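Local coordinates for protein (glyceraldehyde 3-phosphate dehydrogenase) (Sulfolobus solfataricus, PDB 1B7G) that catalyses the phosphorylating oxidation of D-glyceraldehyde 3-phosphate in glycolysis, using NADP in marked preference to NAD, and works as a homotetramer, at residues M1-V6 with K27-A32; S78-D83 with N103-G108; K153-E158 with L227-E232; M220-I225 with M293-V298; V247-K252 with E277-S282. The protein carries 1 engineered substitution. All coordinates share one frame; numbering follows the deposited sequence.

Contacts 1 and 2 belong to the parallel sheet of the nucleotide-binding domain, contacts 3, 4 and 5 to the mixed sheet of the C-terminal domain. Contacts 1 and 2 touch through neighbouring strands 2-7 and 80-83, their centres about 10 Å apart; Val82 N reaches Ala5 O at 2.8 Å. Contacts 4 and 5, centres about 11 Å apart, join through neighbouring strands 278-288 and 291-298. Contact 3 lies about 17 Å, centre to centre, from contact 4 and touches it through Val157 and Ile225. In contact 4 the Val298 side chain is about 4 Å from that of catalytic His219, and the His221 side chain about 3 Å from that of Asn140, which follows Cys139; contact 2 approaches the probable NAD(+) site at Ile12.

Contact 1: residues M1-V6 with K27-A32; sequences MVNVAV and KLVGVA. Unlike the reference sequence in segment 1-6: Val2 (reference Ile).
Strands 2-6 and 27-32 run parallel, their axes 4.6 Å apart at an angle of 31°, and are laced by backbone bonds such as Val4 N to Lys27 O (2.9 Å) and Ala32 N to Val6 O (2.8 Å). At the outer end Lys27 stretches its extended chain along the flank of Asn3, and its CE lies 3.0 Å from Asn3 OD1. The CE of Met1 meets the root of the same lysine, 3.8 Å from Lys27 CB. Farther in, Val29 turns CG2 across Asn3, 3.5 Å from Asn3 CB. On the face carrying Val4, Val6, Leu28 and Val31, Val6 CG2 rests 3.9 Å from Leu28 CD1. Val6 CB faces Val31 CG1 at 4.1 Å. Leu28 sends CG anti to the backbone N (chi1 177°), which lets CD1 lean back toward strand 2-6. Ile20 of helix 11-21 packs on Val4, Val6 and Leu28, whereas Leu74 of helix 71-77 touches Ala5, Val29 and Ala32 from the other face. Strand 2-7, helix 11-21 and strand 26-32 form the first beta-alpha-beta unit of a Rossmann fold, its first strand followed by glycines Gly8, Gly10 and Gly13 that fit the GxGxxG pattern.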
# COMPACT_ATOMS: atom_id res chain seq x y z
N MET A 1 4.91 31.22 9.75
CA MET A 1 6.35 30.84 9.52
C MET A 1 6.66 31.01 8.04
O MET A 1 6.64 32.16 7.58
CB MET A 1 6.61 29.45 10.04
CG MET A 1 5.45 28.48 10.15
SD MET A 1 5.78 27.22 11.40
CE MET A 1 4.17 26.42 11.51
N VAL A 2 6.95 29.91 7.33
CA VAL A 2 6.94 30.06 5.87
C VAL A 2 5.57 29.46 5.51
O VAL A 2 5.25 28.36 5.95
CB VAL A 2 8.11 29.53 5.09
CG1 VAL A 2 7.96 28.12 4.56
CG2 VAL A 2 8.41 30.47 3.91
N ASN A 3 4.71 30.26 4.91
CA ASN A 3 3.39 29.82 4.50
C ASN A 3 3.49 29.18 3.11
O ASN A 3 3.91 29.87 2.20
CB ASN A 3 2.45 31.04 4.40
CG ASN A 3 2.09 31.58 5.80
OD1 ASN A 3 2.12 30.78 6.74
ND2 ASN A 3 1.75 32.86 5.90
N VAL A 4 3.11 27.90 2.99
CA VAL A 4 3.25 27.21 1.71
C VAL A 4 1.92 26.74 1.14
O VAL A 4 1.12 26.07 1.78
CB VAL A 4 4.15 25.95 1.81
CG1 VAL A 4 4.48 25.41 0.41
CG2 VAL A 4 5.40 26.18 2.60
N ALA A 5 1.75 27.05 -0.16
CA ALA A 5 0.62 26.56 -0.94
C ALA A 5 1.05 25.34 -1.80
O ALA A 5 2.17 25.32 -2.25
CB ALA A 5 0.22 27.69 -1.88
N VAL A 6 0.17 24.39 -2.06
CA VAL A 6 0.38 23.29 -2.99
C VAL A 6 -0.66 23.34 -4.11
O VAL A 6 -1.84 23.13 -3.92
CB VAL A 6 0.31 21.88 -2.36
CG1 VAL A 6 0.61 20.81 -3.40
CG2 VAL A 6 1.29 21.76 -1.20
N LYS A 27 4.06 26.10 7.28
CA LYS A 27 2.65 25.79 7.54
C LYS A 27 1.95 25.67 6.19
O LYS A 27 2.15 26.50 5.31
CB LYS A 27 1.97 26.77 8.48
CG LYS A 27 1.22 27.95 7.94
CD LYS A 27 0.99 28.99 9.03
CE LYS A 27 -0.08 30.00 8.66
NZ LYS A 27 -0.10 31.18 9.58
N LEU A 28 1.14 24.62 6.07
CA LEU A 28 0.37 24.43 4.85
C LEU A 28 -0.81 25.41 4.81
O LEU A 28 -1.75 25.27 5.58
CB LEU A 28 -0.17 23.01 4.76
CG LEU A 28 -1.07 22.71 3.54
CD1 LEU A 28 -0.30 22.76 2.23
CD2 LEU A 28 -1.70 21.32 3.71
N VAL A 29 -0.82 26.30 3.83
CA VAL A 29 -1.89 27.28 3.69
C VAL A 29 -3.12 26.61 3.11
O VAL A 29 -4.26 26.89 3.47
CB VAL A 29 -1.47 28.45 2.77
CG1 VAL A 29 -2.65 29.27 2.32
CG2 VAL A 29 -0.46 29.35 3.49
N GLY A 30 -2.90 25.71 2.14
CA GLY A 30 -4.06 25.07 1.49
C GLY A 30 -3.56 24.42 0.19
O GLY A 30 -2.37 24.53 -0.13
N VAL A 31 -4.44 23.70 -0.49
CA VAL A 31 -4.07 22.99 -1.72
C VAL A 31 -5.05 23.33 -2.83
O VAL A 31 -6.22 23.62 -2.56
CB VAL A 31 -4.05 21.46 -1.53
CG1 VAL A 31 -3.19 21.05 -0.35
CG2 VAL A 31 -5.44 20.85 -1.34
N ALA A 32 -4.59 23.23 -4.08
CA ALA A 32 -5.45 23.57 -5.21
C ALA A 32 -5.76 22.34 -6.06
O ALA A 32 -4.88 21.50 -6.32
CB ALA A 32 -4.81 24.68 -6.01

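Contact 2: residues S78-D83 with N103-G108; sequences SDIVVD and NAIFQG
Gln107 folds back on Asp83 just beyond the paired strands 80-83 and 103-106, whose axes lie 4.7 Å apart. From its CB the chain goes to CG, 3.2 Å from Asp83 O, then bends at chi2 (-45°); CD stays near that carbonyl, and NE2 donates to Asp83 O at 3.1 Å. This oxygen lies in the plane of the glutamine amide, although the N-H arrives well above the plane of the Asp83 carbonyl. NE2 also lies 3.9 Å from Val82 CG1, and it has a second acceptor in Asn308 OD1 of helix 304-315. OE1 has its own hydrogen-bond partner outside the two segments.

Asp83 sets its carboxylate at a slant beside the Phe106 ring, with OD2 3.9 Å from CE2 of Phe106. Thr85 holds its OD1 and Tyr97 its OD2, while a water accepts from Gln107 N and probably donates to Asp83 OD1. Between the strands, Ile105 N binds Val81 O and Asp83 N binds Ile105 O. Ile80 and Ile105 meet through their CD1 methyls, 4.0 Å apart. At the opposite end another water bridges Asp79 O and Asn103 N, joining the strands where the direct backbone ladder has yet to begin.

Ile12, a probable NAD(+)-binding residue, lies about 4 Å from the Gln107 side chain, and the two bonds from NE2 probably restrain the amide beside the nucleotide site.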
# COMPACT_ATOMS: atom_id res chain seq x y z
N SER A 78 0.01 32.63 0.10
CA SER A 78 1.25 31.94 0.48
C SER A 78 2.43 32.88 0.35
O SER A 78 2.33 33.98 -0.23
CB SER A 78 1.40 30.73 -0.48
OG SER A 78 1.54 31.22 -1.80
N ASP A 79 3.53 32.52 0.95
CA ASP A 79 4.84 33.07 0.76
C ASP A 79 5.54 32.33 -0.42
O ASP A 79 6.55 32.84 -0.92
CB ASP A 79 5.69 32.80 2.01
CG ASP A 79 5.13 33.55 3.23
OD1 ASP A 79 4.65 34.70 3.05
OD2 ASP A 79 5.16 33.00 4.34
N ILE A 80 5.10 31.12 -0.76
CA ILE A 80 5.74 30.33 -1.85
C ILE A 80 4.81 29.20 -2.29
O ILE A 80 4.08 28.60 -1.48
CB ILE A 80 7.07 29.72 -1.41
CG1 ILE A 80 7.78 28.91 -2.53
CG2 ILE A 80 6.84 28.78 -0.22
CD1 ILE A 80 9.28 28.69 -2.22
N VAL A 81 4.79 28.90 -3.60
CA VAL A 81 3.90 27.86 -4.08
C VAL A 81 4.69 26.62 -4.56
O VAL A 81 5.71 26.83 -5.23
CB VAL A 81 3.09 28.36 -5.29
CG1 VAL A 81 2.08 27.30 -5.73
CG2 VAL A 81 2.37 29.68 -4.99
N VAL A 82 4.27 25.44 -4.16
CA VAL A 82 4.78 24.18 -4.68
C VAL A 82 3.81 23.73 -5.81
O VAL A 82 2.66 23.35 -5.58
CB VAL A 82 4.92 23.01 -3.72
CG1 VAL A 82 5.53 21.79 -4.44
CG2 VAL A 82 5.84 23.35 -2.55
N ASP A 83 4.26 23.90 -7.04
CA ASP A 83 3.42 23.56 -8.19
C ASP A 83 3.62 22.09 -8.54
O ASP A 83 4.74 21.70 -8.88
CB ASP A 83 3.73 24.47 -9.38
CG ASP A 83 2.85 24.22 -10.59
OD1 ASP A 83 2.67 23.06 -11.03
OD2 ASP A 83 2.35 25.21 -11.16
N ASN A 103 7.26 33.28 -5.16
CA ASN A 103 8.26 32.28 -5.52
C ASN A 103 7.53 30.95 -5.78
O ASN A 103 6.43 30.76 -5.26
CB ASN A 103 9.27 32.08 -4.39
CG ASN A 103 10.30 33.17 -4.24
OD1 ASN A 103 10.22 34.22 -4.87
ND2 ASN A 103 11.32 32.95 -3.42
N ALA A 104 8.13 30.10 -6.64
CA ALA A 104 7.49 28.82 -6.94
C ALA A 104 8.46 27.67 -7.25
O ALA A 104 9.51 27.88 -7.83
CB ALA A 104 6.50 28.95 -8.05
N ILE A 105 8.05 26.47 -6.84
CA ILE A 105 8.82 25.25 -7.08
C ILE A 105 8.08 24.41 -8.13
O ILE A 105 6.88 24.14 -7.91
CB ILE A 105 8.92 24.37 -5.82
CG1 ILE A 105 9.32 25.14 -4.54
CG2 ILE A 105 9.91 23.23 -6.05
CD1 ILE A 105 10.64 25.86 -4.64
N PHE A 106 8.75 24.03 -9.23
CA PHE A 106 8.00 23.24 -10.24
C PHE A 106 8.50 21.81 -10.32
O PHE A 106 9.57 21.49 -9.79
CB PHE A 106 8.00 23.88 -11.60
CG PHE A 106 7.46 25.26 -11.79
CD1 PHE A 106 8.28 26.37 -11.57
CD2 PHE A 106 6.18 25.49 -12.22
CE1 PHE A 106 7.81 27.64 -11.79
CE2 PHE A 106 5.68 26.75 -12.40
CZ PHE A 106 6.52 27.84 -12.21
N GLN A 107 7.72 20.92 -10.95
CA GLN A 107 8.09 19.51 -11.03
C GLN A 107 8.84 19.21 -12.32
O GLN A 107 8.77 20.00 -13.26
CB GLN A 107 6.89 18.59 -10.80
CG GLN A 107 6.21 18.91 -9.45
CD GLN A 107 7.18 19.10 -8.32
OE1 GLN A 107 8.01 18.23 -8.05
NE2 GLN A 107 7.13 20.25 -7.62
N GLY A 108 9.55 18.10 -12.37
CA GLY A 108 10.38 17.73 -13.48
C GLY A 108 9.84 17.58 -14.87
O GLY A 108 10.59 17.51 -15.86
O HOH W 1 7.49 34.70 -2.63
O HOH W 2 5.15 21.88 -12.08

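Contact 3: residues K153-E158 with L227-E232; sequences KVSKVE and LKDKVE
Ser155 swings OG anti to the backbone N (chi1 168°) and Asp229 turns CG away from its own carbonyl carbon (chi1 -40°), and these two torsions bring hydroxyl and carboxylate together. The serine OG donates to Asp229 OD2 at 3.0 Å, coming in from above the carboxylate plane. A water also donates to that oxygen, at 3.1 Å, and accepts from Lys156 N, tying the carboxylate to the backbone of segment 153-158 a second time.

The one direct backbone bond between the segments follows beside it: Lys228 N donates to Lys156 O at 2.8 Å, bent to 137° at the hydrogen. Val157 and Leu227 form an antiparallel non-hydrogen-bonded pair, and Val157 CG2 comes to 3.9 Å from Leu227 CD2. Both side chains lie on Val151 of helix 139-152. Val154 and Val231 stand nearly perpendicular to each other, their CG1 methyls 3.7 Å apart, with Ile236 of helix 233-241 against both; Val231 CG1 also reaches the CB of Ser155.

On the outer side Glu158, bent at chi2, brings OE2 to 3.4 Å from Lys228 CD. The charged ends themselves do not meet, as Lys228 NZ is 4.9 Å from Glu158 OE2.

Here the loop after strand 219-227 joins the start of strand 157-167. Asp229 OD2 receives both a hydroxyl and a water proton, which probably favours its ionised form, while the Glu158-Lys228 attraction acts at longer range and is likely to be softened by solvent around the exposed lysine.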
# COMPACT_ATOMS: atom_id res chain seq x y z
N LYS A 153 31.93 11.59 -4.90
CA LYS A 153 32.78 11.76 -3.74
C LYS A 153 33.92 10.74 -3.69
O LYS A 153 34.94 10.96 -3.01
CB LYS A 153 31.95 11.63 -2.47
CG LYS A 153 30.90 12.72 -2.29
CD LYS A 153 30.20 12.58 -0.93
CE LYS A 153 28.95 13.44 -0.90
NZ LYS A 153 28.55 13.87 0.47
N VAL A 154 33.75 9.59 -4.30
CA VAL A 154 34.79 8.56 -4.29
C VAL A 154 35.78 8.84 -5.42
O VAL A 154 36.99 8.79 -5.19
CB VAL A 154 34.21 7.15 -4.39
CG1 VAL A 154 35.31 6.11 -4.52
CG2 VAL A 154 33.34 6.88 -3.17
N SER A 155 35.25 9.24 -6.57
CA SER A 155 36.08 9.60 -7.72
C SER A 155 35.21 10.29 -8.75
O SER A 155 34.03 9.94 -8.93
CB SER A 155 36.77 8.40 -8.36
OG SER A 155 37.31 8.76 -9.61
N LYS A 156 35.77 11.30 -9.40
CA LYS A 156 34.98 12.11 -10.31
C LYS A 156 34.25 11.25 -11.35
O LYS A 156 34.89 10.45 -12.03
CB LYS A 156 35.90 13.08 -11.05
CG LYS A 156 35.09 14.19 -11.71
CD LYS A 156 35.97 15.16 -12.46
CE LYS A 156 35.14 15.99 -13.43
NZ LYS A 156 33.96 16.60 -12.79
N VAL A 157 32.95 11.46 -11.52
CA VAL A 157 32.18 10.75 -12.53
C VAL A 157 32.43 11.42 -13.88
O VAL A 157 32.14 12.59 -14.11
CB VAL A 157 30.67 10.73 -12.22
CG1 VAL A 157 29.86 10.16 -13.36
CG2 VAL A 157 30.48 9.94 -10.91
N GLU A 158 33.02 10.63 -14.76
CA GLU A 158 33.39 11.16 -16.07
C GLU A 158 32.38 10.82 -17.14
O GLU A 158 32.21 11.56 -18.11
CB GLU A 158 34.78 10.56 -16.40
CG GLU A 158 35.84 11.09 -15.45
CD GLU A 158 36.13 12.57 -15.66
OE1 GLU A 158 35.51 13.19 -16.55
OE2 GLU A 158 36.98 13.11 -14.94
N LEU A 227 34.52 6.35 -14.03
CA LEU A 227 35.15 7.28 -13.09
C LEU A 227 36.52 7.76 -13.59
O LEU A 227 37.16 7.15 -14.45
CB LEU A 227 35.36 6.58 -11.74
CG LEU A 227 34.09 5.94 -11.16
CD1 LEU A 227 34.40 5.12 -9.93
CD2 LEU A 227 33.05 7.01 -10.88
N LYS A 228 37.01 8.84 -13.00
CA LYS A 228 38.29 9.42 -13.45
C LYS A 228 39.43 8.50 -13.08
O LYS A 228 40.40 8.30 -13.80
CB LYS A 228 38.42 10.80 -12.82
CG LYS A 228 39.84 11.37 -12.78
CD LYS A 228 39.80 12.86 -13.10
CE LYS A 228 40.92 13.62 -12.41
NZ LYS A 228 41.04 15.00 -12.96
N ASP A 229 39.34 7.96 -11.87
CA ASP A 229 40.34 7.11 -11.29
C ASP A 229 39.85 5.70 -11.03
O ASP A 229 38.64 5.50 -10.92
CB ASP A 229 40.75 7.74 -9.92
CG ASP A 229 40.83 9.26 -10.06
OD1 ASP A 229 41.63 9.72 -10.91
OD2 ASP A 229 40.02 9.96 -9.39
N LYS A 230 40.78 4.76 -10.87
CA LYS A 230 40.43 3.39 -10.53
C LYS A 230 40.09 3.38 -9.05
O LYS A 230 40.72 4.12 -8.28
CB LYS A 230 41.57 2.41 -10.83
CG LYS A 230 42.19 2.57 -12.21
CD LYS A 230 43.33 1.58 -12.42
CE LYS A 230 43.94 1.70 -13.80
NZ LYS A 230 45.05 2.70 -13.84
N VAL A 231 39.05 2.68 -8.64
CA VAL A 231 38.65 2.71 -7.24
C VAL A 231 38.45 1.29 -6.71
O VAL A 231 38.33 0.35 -7.48
CB VAL A 231 37.34 3.48 -6.97
CG1 VAL A 231 37.40 4.93 -7.40
CG2 VAL A 231 36.14 2.79 -7.59
N GLU A 232 38.20 1.24 -5.40
CA GLU A 232 37.89 -0.04 -4.75
C GLU A 232 36.39 -0.15 -4.49
O GLU A 232 35.74 0.81 -4.07
CB GLU A 232 38.65 -0.10 -3.43
CG GLU A 232 40.14 -0.37 -3.57
CD GLU A 232 40.44 -1.85 -3.75
OE1 GLU A 232 39.48 -2.64 -3.91
OE2 GLU A 232 41.63 -2.21 -3.71
O HOH W 3 38.35 12.49 -8.73

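Contact 4: residues M220-I225 with M293-V298; sequences MHFINI and MLMYAV
Met293 begins segment 293-298 against Asn224, with its CG 3.7 Å from Asn224 ND2; this ND2 is hydrogen-bonded to Glu291 OE2 and only packs on Met293. Leu294 pairs with Ile223 through two backbone bonds; their side chains extend together, with Leu294 CD1 3.7 Å from Ile223 CG1. Met295 points to the other face of the antiparallel strand pair, where its CB meets Phe222 CD1 at 3.5 Å and its sulfur sits at the ring edge in a Met-aromatic contact. That sulfur also touches the CE of Met220.

Tyr296 comes next, with chi1 at 56° placing its ring face against His221 CB. This CB is 3.6 Å from the ring centroid, in a CH-pi contact, and the two ring planes are inclined by 34°, with Tyr296 CE1 over the imidazole. His221 ND1 donates a weak, bent bond to Tyr296 OH (2.8 Å, 118° at the hydrogen). Ala297 offers its CB to Met220 CG, and Val298 ends the walk with CG2 3.7 Å from His221 NE2.

NE2 is hydrogen-bonded to OD1 of Asn140, a phosphate-site residue next to Cys139, the probable nucleophile. Packed against Tyr296, His221 probably helps position the asparagine through that bond.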
# COMPACT_ATOMS: atom_id res chain seq x y z
N MET A 220 12.95 1.06 -12.55
CA MET A 220 14.25 0.53 -12.31
C MET A 220 15.28 1.13 -13.27
O MET A 220 15.02 1.43 -14.44
CB MET A 220 14.43 -1.01 -12.34
CG MET A 220 14.06 -1.66 -11.00
SD MET A 220 14.42 -3.40 -10.91
CE MET A 220 16.22 -3.33 -10.64
N HIS A 221 16.50 1.33 -12.71
CA HIS A 221 17.60 1.83 -13.52
C HIS A 221 18.75 0.82 -13.60
O HIS A 221 19.08 0.14 -12.68
CB HIS A 221 18.23 3.15 -13.03
CG HIS A 221 17.27 4.31 -12.99
ND1 HIS A 221 17.72 5.63 -13.09
CD2 HIS A 221 15.94 4.36 -12.87
CE1 HIS A 221 16.62 6.42 -13.05
NE2 HIS A 221 15.57 5.68 -12.88
N PHE A 222 19.42 0.85 -14.77
CA PHE A 222 20.56 -0.09 -14.93
C PHE A 222 21.71 0.76 -15.45
O PHE A 222 21.53 1.44 -16.48
CB PHE A 222 20.22 -1.22 -15.89
CG PHE A 222 19.02 -2.02 -15.46
CD1 PHE A 222 19.15 -3.00 -14.49
CD2 PHE A 222 17.76 -1.75 -15.96
CE1 PHE A 222 18.03 -3.72 -14.07
CE2 PHE A 222 16.64 -2.46 -15.54
CZ PHE A 222 16.79 -3.45 -14.59
N ILE A 223 22.74 0.93 -14.62
CA ILE A 223 23.67 2.00 -14.97
C ILE A 223 25.13 1.60 -15.02
O ILE A 223 25.56 0.62 -14.48
CB ILE A 223 23.59 3.21 -14.02
CG1 ILE A 223 24.10 2.76 -12.65
CG2 ILE A 223 22.20 3.81 -13.91
CD1 ILE A 223 24.55 3.98 -11.83
N ASN A 224 25.79 2.38 -15.86
CA ASN A 224 27.22 2.15 -16.10
C ASN A 224 27.91 3.52 -15.95
O ASN A 224 27.66 4.41 -16.74
CB ASN A 224 27.44 1.58 -17.48
CG ASN A 224 28.91 1.43 -17.83
OD1 ASN A 224 29.75 2.33 -17.78
ND2 ASN A 224 29.26 0.20 -18.21
N ILE A 225 28.78 3.56 -14.94
CA ILE A 225 29.48 4.83 -14.65
C ILE A 225 30.97 4.64 -14.96
O ILE A 225 31.56 3.60 -14.66
CB ILE A 225 29.31 5.20 -13.17
CG1 ILE A 225 27.85 5.51 -12.79
CG2 ILE A 225 30.17 6.42 -12.80
CD1 ILE A 225 27.66 5.50 -11.27
N MET A 293 29.22 -0.62 -12.29
CA MET A 293 27.90 -0.99 -12.80
C MET A 293 27.01 -1.30 -11.58
O MET A 293 27.56 -1.66 -10.58
CB MET A 293 27.96 -2.16 -13.77
CG MET A 293 28.17 -1.77 -15.22
SD MET A 293 28.40 -3.18 -16.35
CE MET A 293 30.02 -3.71 -15.85
N LEU A 294 25.74 -0.96 -11.65
CA LEU A 294 24.79 -1.31 -10.59
C LEU A 294 23.35 -1.11 -11.07
O LEU A 294 23.05 -0.46 -12.10
CB LEU A 294 25.07 -0.56 -9.28
CG LEU A 294 25.05 0.97 -9.37
CD1 LEU A 294 23.66 1.52 -9.17
CD2 LEU A 294 26.03 1.56 -8.34
N MET A 295 22.37 -1.59 -10.31
CA MET A 295 20.97 -1.34 -10.68
C MET A 295 20.21 -0.92 -9.43
O MET A 295 20.60 -1.28 -8.29
CB MET A 295 20.35 -2.66 -11.26
CG MET A 295 20.39 -3.74 -10.18
SD MET A 295 19.46 -5.18 -10.61
CE MET A 295 20.39 -5.97 -11.86
N TYR A 296 19.14 -0.16 -9.63
CA TYR A 296 18.37 0.31 -8.47
C TYR A 296 16.92 0.48 -8.84
O TYR A 296 16.54 0.65 -10.03
CB TYR A 296 19.04 1.58 -7.89
CG TYR A 296 19.26 2.74 -8.82
CD1 TYR A 296 18.21 3.59 -9.18
CD2 TYR A 296 20.50 3.03 -9.33
CE1 TYR A 296 18.42 4.65 -10.03
CE2 TYR A 296 20.73 4.12 -10.16
CZ TYR A 296 19.68 4.91 -10.53
OH TYR A 296 19.89 5.95 -11.40
N ALA A 297 16.07 0.46 -7.79
CA ALA A 297 14.66 0.76 -7.96
C ALA A 297 14.35 2.20 -7.57
O ALA A 297 15.04 2.78 -6.70
CB ALA A 297 13.77 -0.20 -7.15
N VAL A 298 13.31 2.79 -8.14
CA VAL A 298 12.90 4.15 -7.81
C VAL A 298 11.38 4.16 -7.53
O VAL A 298 10.61 3.75 -8.39
CB VAL A 298 13.18 5.14 -8.94
CG1 VAL A 298 12.72 6.55 -8.62
CG2 VAL A 298 14.69 5.17 -9.31

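Contact 5: residues V247-K252 with E277-S282; sequences VLISSK and EVMIFS
Val247 and Met279 stand shoulder to shoulder on one face of a parallel strand pair that closes the beta-alpha-beta unit of strand 246-249, helix 258-267 and strand 278-288. Val247 CG2 is 3.8 Å from Met279 CG, while the other methyl, CG1, packs on Glu277 CB. Glu277 carries its carboxylate onward to a salt bridge with Arg270 and a bond from Leu335 N.

Ile249 occupies the same face, between two neighbours. Its CD1 meets Met279 CB at 3.9 Å. A chi1 of -53° leaves its CG2 anti to the backbone N and alongside Phe281, where it reaches CE2 of that ring at 3.9 Å; Ile249 CB sits over the ring face. Leu261 of helix 258-267 packs against all three of Ile249, Met279 and Phe281. On the reverse face Leu248 crosses Ile280 obliquely, with CD2 of the leucine 3.8 Å from CB of the isoleucine, and helix 233-241 lies against both.

Backbone bonds alternate between the strands, from Val247 N to Val278 O (2.7 Å) through Ile249 N to Ile280 O and on to Ser282 N with Ile249 O (2.9 Å). Beyond the pairing Ser250 makes an ST turn: its OG, also bound to the C-terminal carboxylate of Ile340, accepts from Lys252 N at 3.2 Å.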
# COMPACT_ATOMS: atom_id res chain seq x y z
N VAL A 247 19.18 3.91 -0.21
CA VAL A 247 19.22 2.74 0.68
C VAL A 247 19.79 1.54 -0.11
O VAL A 247 19.74 1.54 -1.34
CB VAL A 247 17.87 2.35 1.29
CG1 VAL A 247 17.42 3.38 2.33
CG2 VAL A 247 16.78 2.16 0.24
N LEU A 248 20.25 0.53 0.58
CA LEU A 248 20.81 -0.66 -0.05
C LEU A 248 19.81 -1.80 0.20
O LEU A 248 19.12 -1.79 1.23
CB LEU A 248 22.19 -1.03 0.47
CG LEU A 248 23.34 -0.09 0.08
CD1 LEU A 248 24.65 -0.54 0.69
CD2 LEU A 248 23.50 -0.01 -1.44
N ILE A 249 19.69 -2.65 -0.80
CA ILE A 249 18.81 -3.85 -0.71
C ILE A 249 19.72 -5.08 -0.84
O ILE A 249 20.34 -5.27 -1.91
CB ILE A 249 17.85 -3.88 -1.91
CG1 ILE A 249 17.07 -2.60 -2.09
CG2 ILE A 249 16.93 -5.11 -1.86
CD1 ILE A 249 16.18 -2.09 -0.99
N SER A 250 19.84 -5.86 0.20
CA SER A 250 20.64 -7.06 0.23
C SER A 250 19.89 -8.22 -0.42
O SER A 250 18.72 -8.10 -0.76
CB SER A 250 21.00 -7.43 1.68
OG SER A 250 19.92 -8.08 2.35
N SER A 251 20.54 -9.38 -0.50
CA SER A 251 19.83 -10.58 -1.02
C SER A 251 19.64 -11.56 0.12
O SER A 251 19.51 -12.75 -0.07
CB SER A 251 20.74 -11.20 -2.11
OG SER A 251 22.00 -11.46 -1.51
N LYS A 252 19.68 -11.07 1.36
CA LYS A 252 19.59 -11.92 2.54
C LYS A 252 18.18 -12.37 2.89
O LYS A 252 17.97 -13.45 3.44
CB LYS A 252 20.21 -11.15 3.71
CG LYS A 252 20.33 -11.91 5.01
CD LYS A 252 21.30 -11.17 5.94
CE LYS A 252 21.57 -11.98 7.20
NZ LYS A 252 22.31 -11.17 8.23
N GLU A 277 13.68 6.89 -0.93
CA GLU A 277 15.08 6.68 -1.15
C GLU A 277 15.39 5.89 -2.44
O GLU A 277 14.59 5.02 -2.81
CB GLU A 277 15.67 5.87 0.01
CG GLU A 277 15.47 6.57 1.39
CD GLU A 277 14.15 6.25 2.05
OE1 GLU A 277 13.34 5.48 1.48
OE2 GLU A 277 13.89 6.77 3.17
N VAL A 278 16.56 6.11 -3.01
CA VAL A 278 17.00 5.30 -4.18
C VAL A 278 17.34 3.93 -3.65
O VAL A 278 18.06 3.87 -2.63
CB VAL A 278 18.22 5.94 -4.88
CG1 VAL A 278 18.80 5.05 -5.99
CG2 VAL A 278 17.79 7.26 -5.52
N MET A 279 16.79 2.84 -4.21
CA MET A 279 16.98 1.50 -3.69
C MET A 279 18.03 0.71 -4.49
O MET A 279 17.70 0.17 -5.55
CB MET A 279 15.66 0.71 -3.69
CG MET A 279 14.63 1.16 -2.67
SD MET A 279 12.93 0.79 -3.16
CE MET A 279 12.50 2.18 -4.13
N ILE A 280 19.29 0.76 -4.06
CA ILE A 280 20.36 0.11 -4.82
C ILE A 280 20.50 -1.35 -4.41
O ILE A 280 20.61 -1.66 -3.22
CB ILE A 280 21.71 0.82 -4.64
CG1 ILE A 280 21.64 2.24 -5.20
CG2 ILE A 280 22.83 0.01 -5.33
CD1 ILE A 280 22.86 3.09 -4.98
N PHE A 281 20.47 -2.23 -5.40
CA PHE A 281 20.67 -3.67 -5.15
C PHE A 281 22.14 -3.93 -4.89
O PHE A 281 22.97 -3.76 -5.78
CB PHE A 281 20.14 -4.49 -6.35
CG PHE A 281 18.62 -4.42 -6.36
CD1 PHE A 281 17.96 -3.36 -6.96
CD2 PHE A 281 17.89 -5.40 -5.70
CE1 PHE A 281 16.59 -3.31 -6.95
CE2 PHE A 281 16.50 -5.34 -5.68
CZ PHE A 281 15.87 -4.29 -6.29
N SER A 282 22.47 -4.21 -3.63
CA SER A 282 23.84 -4.37 -3.21
C SER A 282 24.62 -5.50 -3.86
O SER A 282 25.80 -5.26 -4.18
CB SER A 282 23.97 -4.47 -1.67
OG SER A 282 23.52 -5.71 -1.19